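Local coordinates for putative uncharacterized protein (Streptococcus mutans, PDB 3L7N) that is not characterised in detail but, as a class I glutamine amidotransferase, probably releases ammonia from glutamine for transfer to an acceptor, at residues M97-Y101 and G102-L106; G148-D151 and K152-V155; L180-P184 and E185-A189. One frame throughout, in Å; residues are numbered along the deposited sequence.

How the interactions relate
Read from the N terminus, the chain of this glutamine amidotransferase domain passes through three local contacts in series, a helix end, a turn and a helix start, with none nested in or crossing another. Interaction 1 (97-106) ends helix 92-100 and sends the backbone toward strand 106-113. Interaction 2 (148-155) closes a tight turn between strands 145-146 and 154-158. Although some forty residues separate them, these two touch, their centres about 9 Å apart, so the end of a helix and the start of a strand share one side of the molecule. Interaction 3 (180-189), across the chain's centre and about 27 Å and 29 Å from the other two between centres, starts helix 184-193 after strand 173-176.

Interaction 1. Residues M97-Y101 and G102-L106; sequences MGVAY and GADYL
Two backbone hydrogen bonds carry the contact between Gly98, Val99 and the pair Gly102-Ala103, just where helix 92-100 runs out. Ala103 N donates to Gly98 O at 3.0 Å, and inside that span Gly102 N donates to Val99 O at 3.1 Å. Both donors sit well above the plane of the carbonyl they use.

This pair of bonds, one enclosing the other, defines a Schellman motif. Gly102 is its C-prime residue, with a positive phi of 110° at which a CB would be jammed against the preceding carbonyl O.

Side-chain contacts across the turn are few and loose. With Val99 CG1 anti to the backbone N (chi1 177°), CG2 stands beside that N and meets Asp104 OD1 at 3.9 Å; the two side chains run alongside each other, pointing the same way. CG2 is equally far, 3.9 Å, from Ala103 O.

Outside the turn, apolar packing covers the helix end: Val99 and Ala100 rest on Val74 of helix 70-82, and the Tyr101 ring meets that of Phe169, their planes about 20° apart.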
loop_
_atom_site.group_PDB
_atom_site.type_symbol
_atom_site.label_atom_id
_atom_site.label_comp_id
_atom_site.label_asym_id
_atom_site.label_seq_id
_atom_site.Cartn_x
_atom_site.Cartn_y
_atom_site.Cartn_z
ATOM N N MET A 97 -0.465 -4.763 -8.214
ATOM C CA MET A 97 0.341 -5.951 -8.130
ATOM C C MET A 97 -0.493 -7.250 -8.353
ATOM O O MET A 97 -0.090 -8.122 -9.132
ATOM C CB MET A 97 1.111 -6.009 -6.859
ATOM C CG MET A 97 2.070 -4.923 -6.752
ATOM S SD MET A 97 3.019 -5.112 -5.317
ATOM C CE MET A 97 3.970 -6.519 -5.758
ATOM N N GLY A 98 -1.691 -7.316 -7.763
ATOM C CA GLY A 98 -2.531 -8.441 -7.970
ATOM C C GLY A 98 -2.766 -8.693 -9.459
ATOM O O GLY A 98 -2.550 -9.853 -9.974
ATOM N N VAL A 99 -3.194 -7.628 -10.169
ATOM C CA VAL A 99 -3.473 -7.717 -11.572
ATOM C C VAL A 99 -2.242 -8.122 -12.276
ATOM O O VAL A 99 -2.284 -8.962 -13.105
ATOM C CB VAL A 99 -3.999 -6.395 -12.135
ATOM C CG1 VAL A 99 -4.212 -6.489 -13.606
ATOM C CG2 VAL A 99 -5.266 -6.038 -11.478
ATOM N N ALA A 100 -1.104 -7.552 -11.900
ATOM C CA ALA A 100 0.131 -7.829 -12.637
ATOM C C ALA A 100 0.451 -9.313 -12.589
ATOM O O ALA A 100 1.000 -9.850 -13.515
ATOM C CB ALA A 100 1.260 -7.037 -12.099
ATOM N N TYR A 101 0.076 -9.951 -11.479
ATOM C CA TYR A 101 0.409 -11.375 -11.177
ATOM C C TYR A 101 -0.743 -12.352 -11.527
ATOM O O TYR A 101 -0.677 -13.535 -11.154
ATOM C CB TYR A 101 0.743 -11.529 -9.709
ATOM C CG TYR A 101 2.171 -11.189 -9.398
ATOM C CD1 TYR A 101 3.177 -12.102 -9.645
ATOM C CD2 TYR A 101 2.541 -9.908 -8.894
ATOM C CE1 TYR A 101 4.539 -11.816 -9.346
ATOM C CE2 TYR A 101 3.881 -9.623 -8.580
ATOM C CZ TYR A 101 4.876 -10.603 -8.828
ATOM O OH TYR A 101 6.181 -10.364 -8.574
ATOM N N GLY A 102 -1.797 -11.844 -12.216
ATOM C CA GLY A 102 -2.737 -12.659 -12.869
ATOM C C GLY A 102 -4.101 -12.662 -12.239
ATOM O O GLY A 102 -4.981 -13.294 -12.734
ATOM N N ALA A 103 -4.320 -11.927 -11.172
ATOM C CA ALA A 103 -5.631 -11.915 -10.538
ATOM C C ALA A 103 -6.279 -10.563 -10.491
ATOM O O ALA A 103 -5.699 -9.642 -10.040
ATOM C CB ALA A 103 -5.511 -12.410 -9.189
ATOM N N ASP A 104 -7.512 -10.452 -10.910
ATOM C CA ASP A 104 -8.190 -9.185 -10.846
ATOM C C ASP A 104 -8.785 -8.864 -9.515
ATOM O O ASP A 104 -9.101 -9.727 -8.753
ATOM C CB ASP A 104 -9.229 -9.025 -11.930
ATOM C CG ASP A 104 -9.521 -7.575 -12.200
ATOM O OD1 ASP A 104 -9.102 -6.754 -11.398
ATOM O OD2 ASP A 104 -10.148 -7.226 -13.202
ATOM N N TYR A 105 -8.925 -7.583 -9.262
ATOM C CA TYR A 105 -9.122 -7.039 -7.950
ATOM C C TYR A 105 -10.532 -7.197 -7.508
ATOM O O TYR A 105 -11.387 -7.368 -8.306
ATOM C CB TYR A 105 -8.695 -5.568 -7.932
ATOM C CG TYR A 105 -9.663 -4.609 -8.546
ATOM C CD1 TYR A 105 -10.581 -3.955 -7.784
ATOM C CD2 TYR A 105 -9.654 -4.363 -9.881
ATOM C CE1 TYR A 105 -11.433 -3.111 -8.323
ATOM C CE2 TYR A 105 -10.521 -3.522 -10.411
ATOM C CZ TYR A 105 -11.396 -2.896 -9.622
ATOM O OH TYR A 105 -12.279 -2.055 -10.153
ATOM N N LEU A 106 -10.772 -7.132 -6.215
ATOM C CA LEU A 106 -12.157 -7.350 -5.691
ATOM C C LEU A 106 -12.596 -6.227 -4.710
ATOM O O LEU A 106 -11.773 -5.475 -4.230
ATOM C CB LEU A 106 -12.251 -8.714 -4.978
ATOM C CG LEU A 106 -11.790 -9.979 -5.715
ATOM C CD1 LEU A 106 -11.516 -11.083 -4.722
ATOM C CD2 LEU A 106 -12.850 -10.431 -6.785
#

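Interaction 2. Residues G148-D151 and K152-V155; sequences GLPD and KAQV
The carbonyl O of Pro150 accepts the hydrogen bond that closes this turn: Ala153 N approaches to 2.9 Å, with 159° at the hydrogen. The donor stands above the carbonyl plane rather than on a lone pair, with Asp151 and Lys152 forming the bend between.

Pro150 and Ala153 also meet through their side chains. Ala153 CB, directed at the preceding segment, lies 3.6 Å from Pro150 CD. Leu149 reaches the same methyl from a direction roughly at right angles to the proline's, CD1 coming to 3.5 Å from Ala153 CB. The leucine CG lies anti to the backbone N (chi1 -172°), beside the carbonyl carbon, and from there CD1 reaches the alanine. Both leucine methyls also meet Val155: CD1 is 3.9 Å and CD2 4.0 Å from Val155 CG2, the two side chains crossing at about a right angle. Strand 166-170 lies against this apolar cluster, Ile167 touching Leu149 and Ala153, and Phe169 touching Pro150 and Ala153.

Lys152 is exposed, yet its chain, bent at chi2 and chi3, folds back toward the proline until CE is 3.7 Å from Pro150 CB. Its NZ goes on to a hydrogen bond with Tyr101 O, beyond the end of helix 92-100.

Closed by the Ala153-to-Pro150 bond, and with Asp151 and Lys152 both in helix-like backbone angles, Pro150 to Ala153 form a type I beta turn, which leads into strand 154-158 of the mixed sheet.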
loop_
_atom_site.group_PDB
_atom_site.type_symbol
_atom_site.label_atom_id
_atom_site.label_comp_id
_atom_site.label_asym_id
_atom_site.label_seq_id
_atom_site.Cartn_x
_atom_site.Cartn_y
_atom_site.Cartn_z
ATOM N N GLY A 148 -6.848 -9.024 -5.949
ATOM C CA GLY A 148 -6.786 -10.416 -6.484
ATOM C C GLY A 148 -5.712 -11.285 -5.827
ATOM O O GLY A 148 -4.643 -10.813 -5.486
ATOM N N LEU A 149 -6.020 -12.562 -5.607
ATOM C CA LEU A 149 -4.981 -13.513 -5.099
ATOM C C LEU A 149 -4.677 -14.640 -6.132
ATOM O O LEU A 149 -5.436 -15.583 -6.264
ATOM C CB LEU A 149 -5.388 -14.102 -3.742
ATOM C CG LEU A 149 -4.293 -14.918 -3.072
ATOM C CD1 LEU A 149 -3.277 -13.983 -2.375
ATOM C CD2 LEU A 149 -4.854 -15.975 -2.068
ATOM N N PRO A 150 -3.634 -14.475 -6.909
ATOM C CA PRO A 150 -3.205 -15.567 -7.796
ATOM C C PRO A 150 -2.704 -16.732 -7.003
ATOM O O PRO A 150 -2.303 -16.564 -5.829
ATOM C CB PRO A 150 -2.050 -14.970 -8.561
ATOM C CG PRO A 150 -1.805 -13.613 -7.959
ATOM C CD PRO A 150 -2.646 -13.414 -6.792
ATOM N N ASP A 151 -2.702 -17.917 -7.616
ATOM C CA ASP A 151 -2.512 -19.177 -6.872
ATOM C C ASP A 151 -1.181 -19.237 -6.160
ATOM O O ASP A 151 -1.067 -19.941 -5.189
ATOM C CB ASP A 151 -2.610 -20.386 -7.786
ATOM C CG ASP A 151 -4.009 -20.628 -8.300
ATOM O OD1 ASP A 151 -4.982 -20.004 -7.772
ATOM O OD2 ASP A 151 -4.134 -21.432 -9.284
ATOM N N LYS A 152 -0.185 -18.534 -6.686
ATOM C CA LYS A 152 1.165 -18.597 -6.144
ATOM C C LYS A 152 1.382 -17.541 -5.071
ATOM O O LYS A 152 2.463 -17.449 -4.490
ATOM C CB LYS A 152 2.199 -18.431 -7.260
ATOM C CG LYS A 152 1.601 -18.391 -8.658
ATOM C CD LYS A 152 2.243 -17.303 -9.502
ATOM C CE LYS A 152 1.320 -16.105 -9.652
ATOM N NZ LYS A 152 1.785 -15.175 -10.718
ATOM N N ALA A 153 0.354 -16.742 -4.811
ATOM C CA ALA A 153 0.464 -15.694 -3.797
ATOM C C ALA A 153 -0.018 -16.209 -2.472
ATOM O O ALA A 153 -0.938 -17.031 -2.429
ATOM C CB ALA A 153 -0.309 -14.463 -4.209
ATOM N N GLN A 154 0.611 -15.744 -1.382
ATOM C CA GLN A 154 0.176 -16.087 0.012
ATOM C C GLN A 154 -0.400 -14.889 0.743
ATOM O O GLN A 154 0.108 -13.799 0.612
ATOM C CB GLN A 154 1.338 -16.616 0.797
ATOM C CG GLN A 154 1.805 -17.951 0.307
ATOM C CD GLN A 154 3.242 -18.174 0.572
ATOM O OE1 GLN A 154 4.081 -17.887 -0.270
ATOM N NE2 GLN A 154 3.557 -18.646 1.768
ATOM N N VAL A 155 -1.459 -15.095 1.520
ATOM C CA VAL A 155 -1.923 -14.071 2.458
ATOM C C VAL A 155 -1.119 -14.141 3.810
ATOM O O VAL A 155 -1.089 -15.212 4.504
ATOM C CB VAL A 155 -3.414 -14.202 2.738
ATOM C CG1 VAL A 155 -3.862 -13.153 3.732
ATOM C CG2 VAL A 155 -4.238 -14.131 1.414
#

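Interaction 3. Residues L180-P184 and E185-A189; sequences LEFTP and ELVAA
Hydrogen bonds from Leu186, Val187 and Ala188 back to Thr183 and Pro184 begin helix 184-193. Val187 N meets Thr183 O at 3.0 Å, nearly head-on to the carbonyl (C=O...N 171°), and Ala188 N meets Pro184 O at 2.8 Å. A third, weak bond uses a side chain: Thr183 OG1 accepts from Leu186 N at 3.3 Å. The hydroxyl can face that first turn because chi1 of 70° places it between its own backbone N and carbonyl carbon. Thr183, directly before the helix, is its N-cap, and this weak bond is a capping bond.

An apolar contact flanks the cap. Phe182, one residue before it, crosses Val187 at about a right angle, and its CD2 comes to 3.7 Å from Val187 CG2. A pairing between these two positions is the hydrophobic staple, and Tyr218 packs on both of its residues.

Just upstream, Glu181 OE2 is hydrogen-bonded to His179 ND1, and the His179 ring stacks on that of Phe182. The glutamate also lies near a probable nucleophile elbow, consistent with the Cys-His-Glu catalytic triad of class I glutamine amidotransferases, directly followed here by an N-capped, stapled helix.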
loop_
_atom_site.group_PDB
_atom_site.type_symbol
_atom_site.label_atom_id
_atom_site.label_comp_id
_atom_site.label_asym_id
_atom_site.label_seq_id
_atom_site.Cartn_x
_atom_site.Cartn_y
_atom_site.Cartn_z
ATOM N N LEU A 180 0.682 1.197 6.992
ATOM C CA LEU A 180 1.498 1.385 8.191
ATOM C C LEU A 180 2.299 2.687 8.136
ATOM O O LEU A 180 3.012 3.040 9.103
ATOM C CB LEU A 180 2.469 0.244 8.350
ATOM C CG LEU A 180 1.875 -1.079 8.765
ATOM C CD1 LEU A 180 0.924 -1.641 7.704
ATOM C CD2 LEU A 180 3.014 -2.079 9.075
ATOM N N GLU A 181 2.225 3.370 6.996
ATOM C CA GLU A 181 3.103 4.493 6.677
ATOM C C GLU A 181 2.483 5.827 7.165
ATOM O O GLU A 181 3.093 6.917 6.991
ATOM C CB GLU A 181 3.336 4.558 5.128
ATOM C CG GLU A 181 2.227 5.305 4.345
ATOM C CD GLU A 181 1.088 4.425 3.921
ATOM O OE1 GLU A 181 1.113 3.183 4.176
ATOM O OE2 GLU A 181 0.153 4.966 3.321
ATOM N N PHE A 182 1.252 5.751 7.709
ATOM C CA PHE A 182 0.516 6.943 8.115
ATOM C C PHE A 182 1.279 7.777 9.194
ATOM O O PHE A 182 2.173 7.247 9.945
ATOM C CB PHE A 182 -0.858 6.561 8.631
ATOM C CG PHE A 182 -1.879 6.332 7.550
ATOM C CD1 PHE A 182 -1.569 6.587 6.201
ATOM C CD2 PHE A 182 -3.214 5.902 7.895
ATOM C CE1 PHE A 182 -2.551 6.409 5.178
ATOM C CE2 PHE A 182 -4.212 5.706 6.901
ATOM C CZ PHE A 182 -3.895 5.961 5.525
ATOM N N THR A 183 0.950 9.057 9.242
ATOM C CA THR A 183 1.392 9.947 10.251
ATOM C C THR A 183 0.245 10.954 10.423
ATOM O O THR A 183 -0.674 11.045 9.538
ATOM C CB THR A 183 2.607 10.727 9.778
ATOM O OG1 THR A 183 2.209 11.645 8.754
ATOM C CG2 THR A 183 3.681 9.830 9.248
ATOM N N PRO A 184 0.288 11.767 11.491
ATOM C CA PRO A 184 -0.894 12.671 11.662
ATOM C C PRO A 184 -1.140 13.596 10.450
ATOM O O PRO A 184 -2.316 13.791 10.019
ATOM C CB PRO A 184 -0.555 13.470 12.915
ATOM C CG PRO A 184 0.485 12.550 13.708
ATOM C CD PRO A 184 1.205 11.749 12.685
ATOM N N GLU A 185 -0.083 14.083 9.835
ATOM C CA GLU A 185 -0.273 14.970 8.704
ATOM C C GLU A 185 -0.829 14.253 7.441
ATOM O O GLU A 185 -1.623 14.843 6.672
ATOM C CB GLU A 185 0.995 15.722 8.403
ATOM C CG GLU A 185 1.321 16.758 9.435
ATOM C CD GLU A 185 2.168 16.217 10.556
ATOM O OE1 GLU A 185 2.377 14.965 10.630
ATOM O OE2 GLU A 185 2.621 17.033 11.368
ATOM N N LEU A 186 -0.426 12.980 7.222
ATOM C CA LEU A 186 -1.007 12.227 6.068
ATOM C C LEU A 186 -2.492 11.992 6.328
ATOM O O LEU A 186 -3.370 12.136 5.406
ATOM C CB LEU A 186 -0.278 10.885 5.795
ATOM C CG LEU A 186 1.237 10.808 5.564
ATOM C CD1 LEU A 186 1.555 9.628 4.726
ATOM C CD2 LEU A 186 1.772 11.967 4.966
ATOM N N VAL A 187 -2.804 11.691 7.577
ATOM C CA VAL A 187 -4.150 11.394 7.918
ATOM C C VAL A 187 -5.018 12.659 7.817
ATOM O O VAL A 187 -6.141 12.612 7.246
ATOM C CB VAL A 187 -4.247 10.736 9.253
ATOM C CG1 VAL A 187 -5.642 10.673 9.678
ATOM C CG2 VAL A 187 -3.623 9.302 9.174
ATOM N N ALA A 188 -4.433 13.812 8.197
ATOM C CA ALA A 188 -5.070 15.129 7.962
ATOM C C ALA A 188 -5.485 15.271 6.524
ATOM O O ALA A 188 -6.656 15.669 6.227
ATOM C CB ALA A 188 -4.139 16.233 8.340
ATOM N N ALA A 189 -4.557 14.955 5.587
ATOM C CA ALA A 189 -4.837 15.238 4.150
ATOM C C ALA A 189 -5.960 14.316 3.632
ATOM O O ALA A 189 -6.854 14.764 2.825
ATOM C CB ALA A 189 -3.569 15.139 3.289
#